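Local structure of beta-lactamase (6N1N) at residues I27-K31 against I155-E159; D42-R47 against V218-N222; I60-E64 against K115-Y119; E70-W76 against K88-R93; Y206-K210 against L246-N250. The protein probably hydrolyses the beta-lactam ring of penicillin-type antibiotics to a substituted beta-amino acid, as a member of the class D serine beta-lactamases. One frame throughout, in Å; residues are numbered along the deposited sequence. Where two conformers were deposited one is given.

Contact 1 of 5, residues I27-K31 against I155-E159; sequences IYDYK and INLYE
This is a helix-on-sheet contact near the surface, in the alpha/beta part of the class D beta-lactamase fold: the end of strand 22-29 and the turn after it meet residues 155-159 of helix 147-159. Y30, just past the strand, carries most of it. Its CG lies anti to the backbone N (chi1 -179°), which sends the phenol straight across to the helix, where three residues receive it. Y158 approaches over one face, its ring edge directed at that face in a T-shaped pair with centroids 5.4 Å apart and planes at 77°. At the rim of the Y30 ring, near its plane, I155 CG2 lies 4.2 Å from Y30 CE1. Two residues back, on the strand proper, Y28 also faces the helix, and I155 CD1 touches its ring obliquely, 3.5 Å from Y28 CD2. Y158 also meets the ring of Y206 edge-to-face, so it bridges this contact to strand 198-209, while I155 rests on F215 of strand 212-222. The carboxylate of E159 has a second partner, since OE1 pairs with K161 in a salt bridge. The other oxygen accepts the phenol's hydrogen: Y30 OH donates to E159 OE2 at 2.6 Å, the carboxylate oxygen using its anti lone pair, with the carboxylate turned 78° from the plane of the ring.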
# COMPACT_ATOMS: atom_id res chain seq x y z
N ILE A 27 -11.08 -7.61 -1.24
CA ILE A 27 -10.34 -8.28 -2.30
C ILE A 27 -11.13 -8.14 -3.59
O ILE A 27 -12.36 -8.19 -3.59
CB ILE A 27 -10.10 -9.75 -1.92
CG1 ILE A 27 -9.14 -9.87 -0.74
CG2 ILE A 27 -9.55 -10.55 -3.11
CD1 ILE A 27 -9.18 -11.20 -0.06
N TYR A 28 -10.41 -7.95 -4.69
CA TYR A 28 -10.99 -7.94 -6.03
C TYR A 28 -10.35 -9.04 -6.86
O TYR A 28 -9.13 -9.03 -7.09
CB TYR A 28 -10.81 -6.60 -6.71
CG TYR A 28 -11.43 -6.51 -8.09
CD1 TYR A 28 -12.80 -6.45 -8.25
CD2 TYR A 28 -10.64 -6.49 -9.21
CE1 TYR A 28 -13.36 -6.37 -9.51
CE2 TYR A 28 -11.18 -6.39 -10.48
CZ TYR A 28 -12.55 -6.33 -10.62
OH TYR A 28 -13.12 -6.24 -11.88
N ASP A 29 -11.18 -9.99 -7.29
CA ASP A 29 -10.83 -11.05 -8.22
C ASP A 29 -10.89 -10.48 -9.63
O ASP A 29 -11.97 -10.14 -10.13
CB ASP A 29 -11.81 -12.20 -7.96
CG ASP A 29 -11.69 -13.34 -8.96
OD1 ASP A 29 -11.19 -13.13 -10.07
OD2 ASP A 29 -12.17 -14.45 -8.64
N TYR A 30 -9.73 -10.36 -10.27
CA TYR A 30 -9.61 -9.63 -11.53
C TYR A 30 -10.25 -10.37 -12.70
O TYR A 30 -11.01 -9.78 -13.48
CB TYR A 30 -8.11 -9.38 -11.79
CG TYR A 30 -7.81 -8.61 -13.05
CD1 TYR A 30 -7.95 -7.24 -13.09
CD2 TYR A 30 -7.38 -9.27 -14.18
CE1 TYR A 30 -7.66 -6.53 -14.26
CE2 TYR A 30 -7.08 -8.57 -15.34
CZ TYR A 30 -7.22 -7.21 -15.37
OH TYR A 30 -6.95 -6.55 -16.53
N LYS A 31 -9.92 -11.65 -12.86
CA LYS A 31 -10.44 -12.41 -13.99
C LYS A 31 -11.97 -12.49 -13.96
O LYS A 31 -12.65 -12.32 -14.99
CB LYS A 31 -9.82 -13.80 -13.99
CG LYS A 31 -10.40 -14.76 -14.99
CD LYS A 31 -9.52 -15.98 -15.13
CE LYS A 31 -9.65 -16.90 -13.96
NZ LYS A 31 -8.78 -18.12 -14.14
N ILE A 155 -5.31 -1.70 -9.54
CA ILE A 155 -5.75 -2.30 -10.81
C ILE A 155 -5.22 -1.48 -11.99
O ILE A 155 -4.74 -2.03 -12.99
CB ILE A 155 -7.28 -2.41 -10.86
CG1 ILE A 155 -7.81 -3.39 -9.82
CG2 ILE A 155 -7.75 -2.85 -12.24
CD1 ILE A 155 -9.30 -3.29 -9.58
N ASN A 156 -5.37 -0.16 -11.91
CA ASN A 156 -4.84 0.71 -12.95
C ASN A 156 -3.33 0.59 -13.08
O ASN A 156 -2.79 0.70 -14.18
CB ASN A 156 -5.25 2.16 -12.67
CG ASN A 156 -6.67 2.44 -13.10
OD1 ASN A 156 -7.10 1.99 -14.16
ND2 ASN A 156 -7.42 3.16 -12.28
N LEU A 157 -2.61 0.42 -11.97
CA LEU A 157 -1.17 0.16 -12.04
C LEU A 157 -0.89 -1.15 -12.78
O LEU A 157 -0.08 -1.19 -13.73
CB LEU A 157 -0.58 0.16 -10.61
CG LEU A 157 0.93 0.15 -10.37
CD1 LEU A 157 1.29 0.28 -8.87
CD2 LEU A 157 1.59 -1.08 -10.93
N TYR A 158 -1.57 -2.22 -12.37
CA TYR A 158 -1.40 -3.51 -13.02
C TYR A 158 -1.70 -3.45 -14.51
O TYR A 158 -0.96 -4.03 -15.32
CB TYR A 158 -2.30 -4.54 -12.33
CG TYR A 158 -2.28 -5.90 -12.99
CD1 TYR A 158 -1.20 -6.74 -12.83
CD2 TYR A 158 -3.32 -6.31 -13.78
CE1 TYR A 158 -1.15 -7.99 -13.44
CE2 TYR A 158 -3.30 -7.54 -14.40
CZ TYR A 158 -2.21 -8.39 -14.21
OH TYR A 158 -2.20 -9.62 -14.84
N GLU A 159 -2.78 -2.78 -14.90
CA GLU A 159 -3.14 -2.64 -16.31
C GLU A 159 -2.28 -1.62 -17.03
O GLU A 159 -2.36 -1.51 -18.26
CB GLU A 159 -4.62 -2.26 -16.42
CG GLU A 159 -5.54 -3.44 -16.11
CD GLU A 159 -7.02 -3.11 -16.24
OE1 GLU A 159 -7.36 -1.90 -16.24
OE2 GLU A 159 -7.83 -4.06 -16.35

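Contact 2 of 5, residues D42-R47 against V218-N222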
# COMPACT_ATOMS: atom_id res chain seq x y z
N ASP A 42 -17.10 -0.40 5.49
CA ASP A 42 -15.77 0.05 5.89
C ASP A 42 -14.88 0.31 4.68
O ASP A 42 -13.98 1.15 4.73
CB ASP A 42 -15.10 -0.98 6.80
CG ASP A 42 -13.82 -0.48 7.40
OD1 ASP A 42 -13.89 0.51 8.18
OD2 ASP A 42 -12.74 -1.05 7.10
N SER A 43 -15.11 -0.42 3.59
CA SER A 43 -14.29 -0.31 2.39
C SER A 43 -14.41 1.05 1.71
O SER A 43 -13.58 1.37 0.84
CB SER A 43 -14.69 -1.42 1.40
OG SER A 43 -14.59 -2.69 2.03
N LYS A 44 -15.42 1.85 2.07
CA LYS A 44 -15.63 3.18 1.50
C LYS A 44 -15.03 4.30 2.36
O LYS A 44 -15.04 5.46 1.94
CB LYS A 44 -17.13 3.50 1.34
CG LYS A 44 -18.05 2.33 1.01
CD LYS A 44 -17.97 1.89 -0.43
CE LYS A 44 -18.91 0.70 -0.62
NZ LYS A 44 -18.95 0.17 -2.01
N ILE A 45 -14.54 3.98 3.54
CA ILE A 45 -14.07 4.99 4.48
C ILE A 45 -12.61 5.33 4.23
O ILE A 45 -11.74 4.44 4.23
CB ILE A 45 -14.30 4.51 5.92
CG1 ILE A 45 -15.80 4.32 6.20
CG2 ILE A 45 -13.71 5.48 6.91
CD1 ILE A 45 -16.10 3.64 7.51
N ARG A 46 -12.32 6.63 4.05
CA ARG A 46 -10.96 7.08 3.79
C ARG A 46 -10.18 7.27 5.08
O ARG A 46 -10.71 7.80 6.07
CB ARG A 46 -10.98 8.40 3.02
CG ARG A 46 -11.48 8.27 1.59
CD ARG A 46 -11.48 9.61 0.90
NE ARG A 46 -11.80 9.52 -0.52
CZ ARG A 46 -12.32 10.51 -1.24
NH1 ARG A 46 -12.62 11.68 -0.69
NH2 ARG A 46 -12.55 10.32 -2.52
N ARG A 47 -8.91 6.85 5.07
CA ARG A 47 -7.97 7.12 6.15
C ARG A 47 -6.60 7.42 5.55
O ARG A 47 -6.35 7.12 4.37
CB ARG A 47 -7.87 5.95 7.14
CG ARG A 47 -9.20 5.66 7.81
CD ARG A 47 -9.01 4.80 8.99
NE ARG A 47 -10.24 4.52 9.73
CZ ARG A 47 -10.65 5.19 10.81
NH1 ARG A 47 -9.96 6.21 11.29
NH2 ARG A 47 -11.77 4.81 11.42
N VAL A 218 -6.22 -4.66 3.10
CA VAL A 218 -6.52 -5.00 4.48
C VAL A 218 -6.27 -3.76 5.30
O VAL A 218 -5.24 -3.09 5.14
CB VAL A 218 -5.64 -6.17 4.95
CG1 VAL A 218 -5.71 -6.32 6.47
CG2 VAL A 218 -6.04 -7.45 4.29
N ARG A 219 -7.21 -3.41 6.16
CA ARG A 219 -7.01 -2.24 7.00
C ARG A 219 -7.59 -2.53 8.37
O ARG A 219 -8.82 -2.58 8.55
CB ARG A 219 -7.62 -0.98 6.40
CG ARG A 219 -7.19 0.24 7.17
CD ARG A 219 -7.76 1.51 6.63
NE ARG A 219 -9.22 1.54 6.61
CZ ARG A 219 -9.94 2.42 5.92
NH1 ARG A 219 -9.35 3.37 5.17
NH2 ARG A 219 -11.26 2.34 5.97
N ILE A 220 -6.69 -2.68 9.32
CA ILE A 220 -7.01 -3.01 10.69
C ILE A 220 -7.18 -1.72 11.46
O ILE A 220 -6.37 -0.79 11.33
CB ILE A 220 -5.89 -3.86 11.30
CG1 ILE A 220 -5.81 -5.19 10.55
CG2 ILE A 220 -6.07 -4.04 12.81
CD1 ILE A 220 -4.54 -5.95 10.83
N ILE A 221 -8.25 -1.66 12.26
CA ILE A 221 -8.46 -0.58 13.20
C ILE A 221 -8.28 -1.17 14.59
O ILE A 221 -8.90 -2.19 14.92
CB ILE A 221 -9.86 0.05 13.06
CG1 ILE A 221 -10.12 0.49 11.63
CG2 ILE A 221 -10.02 1.20 14.06
CD1 ILE A 221 -9.14 1.52 11.11
N ASN A 222 -7.42 -0.56 15.38
CA ASN A 222 -7.08 -1.09 16.68
C ASN A 222 -7.05 0.06 17.66
O ASN A 222 -6.30 1.02 17.46
CB ASN A 222 -5.74 -1.80 16.66
CG ASN A 222 -5.29 -2.19 18.02
OD1 ASN A 222 -6.06 -2.77 18.81
ND2 ASN A 222 -4.05 -1.86 18.34
O HOH W 1 -10.50 -0.29 8.19
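The loop between strand 34-37 and helix 56-63 is tied here to strand 212-222 of the central beta-sheet, through the buried arginine R219. Its guanidinium meets the loop end-on: NH1 and NH2 both donate to I45 O, each at 2.8 Å, and the acceptor lies 1° out of the guanidinium plane. The bend at chi3 (59°) turns the group into this position. R47 CG sits over one face, 3.5 Å from R219 NH1, and the two guanidinium planes are nearly perpendicular, 86° apart. Beyond it, I221 CD1 covers a face of the R47 guanidinium, 3.5 Å from R47 NE. A water accepts from R219 NE at 2.7 Å and donates to D42 OD2 and R219 O; D42 OD2 also bonds S24. The direct D42 OD2 to R219 NH2 salt bridge is long, 3.9 Å. Although the two arginines lie close, R47 pairs with E195 and E198, and R219 has D42 nearby, so their like charges are probably offset at least in part.

Contact 3 of 5, residues I60-E64 against K115-Y119; sequences IFLEE and KYKEY
I60 lies over one face of the Y119 ring, the two side chains overlapping antiparallel to one another, and this pair is at the centre of the contact between helices 56-63 and 113-122. It is a CH-pi contact, I60 CG1 being 3.9 Å from the ring centroid of Y119 and 22° off the normal. I60 CD1 reaches Y119 CB at 3.5 Å and touches the Y116 ring obliquely, with Y116 CE1 3.8 Å away. The phenol of Y119 points back to the end of helix 56-63, where E63 CG packs at 3.3 Å from Y119 OH. There E64 OE2 accepts from Y119 OH at 2.6 Å with its anti lone pair, the carboxylate standing 70° from the ring plane. A bend at chi2 (-58°) turns the E64 carboxylate in to this hydroxyl, at the edge of the ring. K115 reaches in from the other helix, its CD beside the E64 carboxylate; a water that donates to E64 OE2 and accepts from K115 NZ links the two, while K115 also forms a salt bridge with E118. Y116 OH meets the edge of F61 and bonds N57. Around them, I111 packs against I60, F61 meets Y104 of helix 101-108, and E63 bonds T168 of helix 166-175.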
# COMPACT_ATOMS: atom_id res chain seq x y z
N ILE A 60 6.16 7.88 -8.91
CA ILE A 60 6.38 9.30 -9.16
C ILE A 60 7.88 9.60 -9.18
O ILE A 60 8.35 10.33 -10.04
CB ILE A 60 5.64 10.15 -8.11
CG1 ILE A 60 4.12 10.02 -8.28
CG2 ILE A 60 6.03 11.61 -8.21
CD1 ILE A 60 3.29 10.60 -7.14
N PHE A 61 8.64 9.04 -8.22
CA PHE A 61 10.08 9.28 -8.19
C PHE A 61 10.76 8.89 -9.51
O PHE A 61 11.61 9.63 -10.02
CB PHE A 61 10.73 8.50 -7.03
CG PHE A 61 10.63 9.18 -5.67
CD1 PHE A 61 9.69 10.15 -5.40
CD2 PHE A 61 11.49 8.79 -4.66
CE1 PHE A 61 9.62 10.73 -4.16
CE2 PHE A 61 11.43 9.37 -3.42
CZ PHE A 61 10.50 10.35 -3.17
N LEU A 62 10.40 7.74 -10.07
CA LEU A 62 11.02 7.32 -11.32
C LEU A 62 10.55 8.17 -12.48
O LEU A 62 11.36 8.60 -13.30
CB LEU A 62 10.74 5.84 -11.57
CG LEU A 62 11.45 4.96 -10.56
CD1 LEU A 62 10.79 3.61 -10.52
CD2 LEU A 62 12.94 4.81 -10.90
N GLU A 63 9.24 8.40 -12.59
CA GLU A 63 8.74 9.16 -13.74
C GLU A 63 9.29 10.58 -13.75
O GLU A 63 9.60 11.14 -14.83
CB GLU A 63 7.21 9.17 -13.75
CG GLU A 63 6.59 9.64 -15.08
CD GLU A 63 6.84 8.67 -16.23
OE1 GLU A 63 7.22 7.52 -15.96
OE2 GLU A 63 6.62 9.07 -17.40
N GLU A 64 9.43 11.19 -12.58
CA GLU A 64 9.95 12.54 -12.43
C GLU A 64 11.48 12.60 -12.36
O GLU A 64 12.03 13.70 -12.18
CB GLU A 64 9.36 13.21 -11.18
CG GLU A 64 7.88 13.52 -11.30
CD GLU A 64 7.62 14.44 -12.47
OE1 GLU A 64 8.25 15.51 -12.52
OE2 GLU A 64 6.83 14.08 -13.36
N LYS A 115 2.89 19.42 -8.88
CA LYS A 115 3.19 18.19 -9.61
C LYS A 115 2.62 16.97 -8.90
O LYS A 115 2.05 16.08 -9.53
CB LYS A 115 4.71 18.08 -9.80
CG LYS A 115 5.21 16.88 -10.58
CD LYS A 115 4.73 16.83 -12.02
CE LYS A 115 5.23 17.96 -12.86
NZ LYS A 115 4.62 17.86 -14.23
N TYR A 116 2.77 16.91 -7.57
CA TYR A 116 2.15 15.83 -6.81
C TYR A 116 0.64 15.81 -7.02
O TYR A 116 0.05 14.75 -7.23
CB TYR A 116 2.46 15.97 -5.33
CG TYR A 116 3.63 15.14 -4.85
CD1 TYR A 116 3.63 13.76 -4.96
CD2 TYR A 116 4.72 15.73 -4.21
CE1 TYR A 116 4.68 12.99 -4.50
CE2 TYR A 116 5.77 14.96 -3.74
CZ TYR A 116 5.76 13.59 -3.89
OH TYR A 116 6.83 12.84 -3.42
N LYS A 117 0.00 16.99 -6.98
CA LYS A 117 -1.44 17.04 -7.20
C LYS A 117 -1.83 16.49 -8.57
O LYS A 117 -2.86 15.82 -8.70
CB LYS A 117 -1.97 18.46 -7.04
CG LYS A 117 -2.04 18.90 -5.57
CD LYS A 117 -2.44 20.36 -5.44
CE LYS A 117 -2.49 20.77 -3.98
NZ LYS A 117 -2.69 22.23 -3.81
N GLU A 118 -0.99 16.73 -9.58
CA GLU A 118 -1.24 16.16 -10.91
C GLU A 118 -1.25 14.64 -10.87
O GLU A 118 -2.13 14.00 -11.45
CB GLU A 118 -0.19 16.63 -11.90
CG GLU A 118 -0.28 18.07 -12.30
CD GLU A 118 0.89 18.46 -13.19
OE1 GLU A 118 1.55 17.54 -13.74
OE2 GLU A 118 1.16 19.66 -13.33
N TYR A 119 -0.27 14.04 -10.18
CA TYR A 119 -0.23 12.59 -10.05
C TYR A 119 -1.39 12.06 -9.22
O TYR A 119 -1.95 11.01 -9.54
CB TYR A 119 1.11 12.16 -9.45
CG TYR A 119 2.22 12.12 -10.48
CD1 TYR A 119 2.28 11.11 -11.43
CD2 TYR A 119 3.19 13.12 -10.51
CE1 TYR A 119 3.30 11.08 -12.37
CE2 TYR A 119 4.22 13.09 -11.45
CZ TYR A 119 4.26 12.07 -12.38
OH TYR A 119 5.27 12.06 -13.31
O HOH W 2 6.15 15.66 -15.29

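Contact 4 of 5, residues E70-W76 against K88-R93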
# COMPACT_ATOMS: atom_id res chain seq x y z
N GLU A 70 16.31 2.05 -9.86
CA GLU A 70 16.13 1.56 -8.49
C GLU A 70 17.45 1.21 -7.83
O GLU A 70 17.44 0.74 -6.68
CB GLU A 70 15.20 0.35 -8.46
CG GLU A 70 15.80 -1.01 -8.83
CD GLU A 70 15.88 -1.27 -10.32
OE1 GLU A 70 15.85 -0.30 -11.12
OE2 GLU A 70 15.99 -2.46 -10.69
N ASN A 71 18.56 1.40 -8.54
CA ASN A 71 19.88 1.10 -7.99
C ASN A 71 20.63 2.36 -7.59
O ASN A 71 21.67 2.25 -6.91
CB ASN A 71 20.69 0.29 -9.03
CG ASN A 71 20.05 -1.05 -9.38
OD1 ASN A 71 19.87 -1.38 -10.56
ND2 ASN A 71 19.74 -1.83 -8.38
N GLU A 72 20.13 3.54 -7.93
CA GLU A 72 20.83 4.78 -7.65
C GLU A 72 20.64 5.16 -6.19
O GLU A 72 19.51 5.43 -5.76
CB GLU A 72 20.33 5.89 -8.56
CG GLU A 72 20.91 7.28 -8.24
CD GLU A 72 20.23 8.39 -9.04
OE1 GLU A 72 19.92 8.17 -10.22
OE2 GLU A 72 19.98 9.47 -8.47
N ALA A 73 21.73 5.22 -5.44
CA ALA A 73 21.59 5.53 -4.02
C ALA A 73 21.35 7.01 -3.81
O ALA A 73 21.80 7.87 -4.57
CB ALA A 73 22.82 5.10 -3.24
N MSE A 74 20.57 7.30 -2.78
CA MSE A 74 20.42 8.63 -2.23
C MSE A 74 21.32 8.72 -1.00
O MSE A 74 21.47 7.75 -0.27
CB MSE A 74 18.96 8.87 -1.91
CG MSE A 74 18.49 10.22 -2.20
SE MSE A 74 16.72 10.34 -1.42
CE MSE A 74 15.71 10.00 -3.05
N GLU A 75 21.93 9.89 -0.76
CA GLU A 75 22.91 10.04 0.31
C GLU A 75 22.24 10.20 1.67
O GLU A 75 21.38 11.07 1.86
CB GLU A 75 23.81 11.25 0.02
CG GLU A 75 24.85 11.51 1.12
CD GLU A 75 25.69 12.76 0.87
OE1 GLU A 75 25.12 13.80 0.46
OE2 GLU A 75 26.92 12.69 1.09
N TRP A 76 22.66 9.37 2.61
CA TRP A 76 22.20 9.42 3.99
C TRP A 76 22.86 10.60 4.70
O TRP A 76 24.04 10.87 4.51
CB TRP A 76 22.56 8.10 4.68
CG TRP A 76 22.40 8.04 6.17
CD1 TRP A 76 21.28 8.35 6.90
CD2 TRP A 76 23.38 7.61 7.12
NE1 TRP A 76 21.52 8.14 8.24
CE2 TRP A 76 22.80 7.69 8.40
CE3 TRP A 76 24.70 7.17 7.01
CZ2 TRP A 76 23.49 7.34 9.55
CZ3 TRP A 76 25.38 6.83 8.15
CH2 TRP A 76 24.78 6.92 9.41
N LYS A 88 22.22 4.30 6.42
CA LYS A 88 23.16 4.13 5.33
C LYS A 88 22.54 4.73 4.08
O LYS A 88 21.34 4.99 4.03
CB LYS A 88 23.48 2.66 5.09
CG LYS A 88 22.27 1.82 4.80
CD LYS A 88 22.62 0.34 4.71
CE LYS A 88 21.36 -0.52 4.72
NZ LYS A 88 21.59 -1.92 4.23
N ASP A 89 23.38 4.97 3.06
CA ASP A 89 22.85 5.36 1.76
C ASP A 89 21.88 4.28 1.30
O ASP A 89 22.12 3.08 1.50
CB ASP A 89 23.97 5.55 0.74
CG ASP A 89 24.88 6.73 1.05
OD1 ASP A 89 24.56 7.57 1.94
OD2 ASP A 89 25.94 6.82 0.39
N LEU A 90 20.77 4.69 0.69
CA LEU A 90 19.75 3.76 0.23
C LEU A 90 19.33 4.09 -1.18
O LEU A 90 19.20 5.26 -1.55
CB LEU A 90 18.50 3.79 1.14
CG LEU A 90 18.64 3.42 2.60
CD1 LEU A 90 17.36 3.71 3.38
CD2 LEU A 90 18.99 1.94 2.76
N ASN A 91 19.08 3.06 -1.97
CA ASN A 91 18.43 3.20 -3.26
C ASN A 91 16.93 2.93 -3.11
O ASN A 91 16.43 2.56 -2.05
CB ASN A 91 19.09 2.29 -4.30
CG ASN A 91 18.97 0.81 -3.97
OD1 ASN A 91 17.93 0.34 -3.51
ND2 ASN A 91 20.05 0.07 -4.23
N LEU A 92 16.20 3.13 -4.21
CA LEU A 92 14.74 3.02 -4.17
C LEU A 92 14.28 1.63 -3.77
O LEU A 92 13.31 1.48 -3.01
CB LEU A 92 14.15 3.39 -5.53
CG LEU A 92 12.65 3.37 -5.68
CD1 LEU A 92 11.98 4.52 -4.94
CD2 LEU A 92 12.27 3.42 -7.15
N ARG A 93 14.94 0.59 -4.28
CA ARG A 93 14.56 -0.77 -3.91
C ARG A 93 14.68 -0.99 -2.40
O ARG A 93 13.78 -1.54 -1.77
CB ARG A 93 15.42 -1.80 -4.65
CG ARG A 93 14.98 -3.23 -4.36
CD ARG A 93 15.88 -4.26 -5.01
NE ARG A 93 15.90 -4.14 -6.46
CZ ARG A 93 15.01 -4.72 -7.27
NH1 ARG A 93 14.01 -5.42 -6.77
NH2 ARG A 93 15.12 -4.57 -8.58
O HOH W 3 18.21 -4.20 -8.76
O HOH W 4 17.08 4.49 -6.50
O HOH W 5 26.05 9.14 3.64
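Segments 70-76 and 88-93 run antiparallel, their end-to-end directions 163° apart, joined by a single beta bridge in which M74 and L90 form a hydrogen-bonded pair. M74 N donates to L90 O at 2.7 Å and L90 N returns a longer bond to M74 O, 3.3 Å. D89 extends the pairing with its side chain: D89 OD1 accepts W76 N at 2.7 Å (175°), on the anti side, 32° out of the carboxylate plane, and takes a second hydrogen from a water that also bonds W76 O. One face of the W76 indole lies against the K88 backbone. At the other end, E70 and R93 extend alongside each other in the same direction, with a salt bridge whose R93 NH2 to E70 OE2 hydrogen bond, 3.1 Å, is weak; R93 also pairs with D174. N91 is the N-cap of helix 92-98, its OD1 accepting E94 N. Helix 166-175 flanks this end through I171 and I175 against E70, whereas selenomethionine M74 and L90 pack on helix 101-108.

Contact 5 of 5, residues Y206-K210 against L246-N250; sequences YIEAK and LGIIN
I207 and I249 meet at about a right angle, I207 CD1 lying 3.9 Å from I249 CG2. Extension of the I207 chain, with CG1 anti to the backbone N (chi1 -173°), carries that methyl over to I249, while its other branch faces I248: I207 CG2 is 4.2 Å from I248 CG2. Two residues on, A209 adds its methyl to the same side, with A209 CB 3.9 Å from I248 O. K210 supplies the polar part. Its aliphatic portion lies along the backbone carbonyls, K210 CD being 3.4 Å from I248 O, and a bend at chi3 (79°) brings the ammonium to G247, where K210 NZ makes a weak 3.3 Å bond to G247 O. A water accepts a weak bond from K210 NZ and donates to L246 O. These carbonyls follow helix 228-245, which ends in a Schellman motif at G247; from there the last residues of the chain fold against strand 198-209 of the central sheet. Behind the apolar layer, F243 of that helix touches both I207 and I248, and Y214 on the adjoining strand touches the same two residues. Y184 of strand 184-195 lies against I207 and I249.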
# COMPACT_ATOMS: atom_id res chain seq x y z
N TYR A 206 -1.35 -6.78 -4.48
CA TYR A 206 -2.03 -7.78 -5.28
C TYR A 206 -1.18 -9.03 -5.32
O TYR A 206 0.05 -8.99 -5.18
CB TYR A 206 -2.37 -7.28 -6.69
CG TYR A 206 -1.26 -6.92 -7.68
CD1 TYR A 206 -0.74 -7.87 -8.56
CD2 TYR A 206 -0.82 -5.62 -7.82
CE1 TYR A 206 0.21 -7.53 -9.52
CE2 TYR A 206 0.18 -5.27 -8.77
CZ TYR A 206 0.69 -6.24 -9.61
OH TYR A 206 1.63 -5.90 -10.58
N ILE A 207 -1.85 -10.16 -5.51
CA ILE A 207 -1.23 -11.46 -5.55
C ILE A 207 -1.61 -12.13 -6.86
O ILE A 207 -2.79 -12.17 -7.22
CB ILE A 207 -1.62 -12.33 -4.34
CG1 ILE A 207 -0.79 -13.63 -4.35
CG2 ILE A 207 -3.13 -12.65 -4.26
CD1 ILE A 207 -0.91 -14.46 -3.04
N GLU A 208 -0.60 -12.62 -7.57
CA GLU A 208 -0.77 -13.40 -8.80
C GLU A 208 -0.81 -14.87 -8.41
O GLU A 208 0.17 -15.41 -7.88
CB GLU A 208 0.39 -13.12 -9.77
CG GLU A 208 0.42 -11.67 -10.25
CD GLU A 208 1.63 -11.24 -11.08
OE1 GLU A 208 2.75 -11.71 -10.81
OE2 GLU A 208 1.45 -10.38 -12.00
N ALA A 209 -1.94 -15.52 -8.70
CA ALA A 209 -2.16 -16.90 -8.28
C ALA A 209 -3.30 -17.47 -9.11
O ALA A 209 -4.22 -16.73 -9.49
CB ALA A 209 -2.50 -16.99 -6.80
N LYS A 210 -3.26 -18.78 -9.35
CA LYS A 210 -4.40 -19.51 -9.91
C LYS A 210 -4.83 -18.95 -11.26
O LYS A 210 -6.03 -18.81 -11.53
CB LYS A 210 -5.59 -19.51 -8.94
CG LYS A 210 -5.34 -20.23 -7.62
CD LYS A 210 -6.63 -20.38 -6.83
CE LYS A 210 -7.49 -21.52 -7.36
NZ LYS A 210 -8.86 -21.50 -6.77
N LEU A 246 -10.43 -18.24 1.22
CA LEU A 246 -11.09 -18.06 -0.06
C LEU A 246 -10.59 -19.02 -1.14
O LEU A 246 -11.06 -18.92 -2.28
CB LEU A 246 -10.91 -16.61 -0.55
CG LEU A 246 -11.58 -15.57 0.34
CD1 LEU A 246 -11.11 -14.16 0.03
CD2 LEU A 246 -13.09 -15.63 0.23
N GLY A 247 -9.65 -19.91 -0.82
CA GLY A 247 -9.08 -20.81 -1.81
C GLY A 247 -8.11 -20.18 -2.77
O GLY A 247 -7.78 -20.81 -3.78
N ILE A 248 -7.66 -18.95 -2.51
CA ILE A 248 -6.74 -18.27 -3.41
C ILE A 248 -5.35 -18.91 -3.36
O ILE A 248 -4.71 -19.07 -4.40
CB ILE A 248 -6.70 -16.77 -3.08
CG1 ILE A 248 -8.02 -16.10 -3.48
CG2 ILE A 248 -5.51 -16.11 -3.78
CD1 ILE A 248 -8.21 -14.70 -2.89
N ILE A 249 -4.87 -19.27 -2.17
CA ILE A 249 -3.66 -20.07 -2.02
C ILE A 249 -3.95 -21.23 -1.08
O ILE A 249 -4.94 -21.24 -0.34
CB ILE A 249 -2.46 -19.25 -1.48
CG1 ILE A 249 -2.74 -18.74 -0.07
CG2 ILE A 249 -2.14 -18.09 -2.45
CD1 ILE A 249 -1.64 -17.85 0.50
N ASN A 250 -3.05 -22.19 -1.09
CA ASN A 250 -3.18 -23.34 -0.19
C ASN A 250 -2.59 -23.02 1.18
O ASN A 250 -1.67 -22.21 1.33
CB ASN A 250 -2.49 -24.57 -0.80
CG ASN A 250 -3.03 -24.91 -2.17
OD1 ASN A 250 -4.24 -24.98 -2.38
ND2 ASN A 250 -2.13 -25.09 -3.13
OXT ASN A 250 -3.04 -23.55 2.20
O HOH W 6 -10.86 -19.57 -5.27

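Overall arrangement
Contacts 1, 2 and 5 all reach the seven-stranded sheet, on the neighbouring strands 22-29, 212-222 and 198-209. Contacts 1 and 5, with centres 13 Å apart, touch through I27 with L246 and Y158 with Y206. Contact 2 joins the sheet to a loop, its centre 19 Å from that of contact 1. Contacts 3 and 4 belong to the helical region, 19 Å apart between centres and joined where L62 packs on L92; contact 4 lies about 32 Å from contact 2, across the chain's centre. Along the sequence, contact 4 falls between the segments of contact 3, which itself falls within the spans of contacts 1 and 2, whereas contact 5 opens after contact 1 closes. The helical region is therefore an insertion between sheet strands.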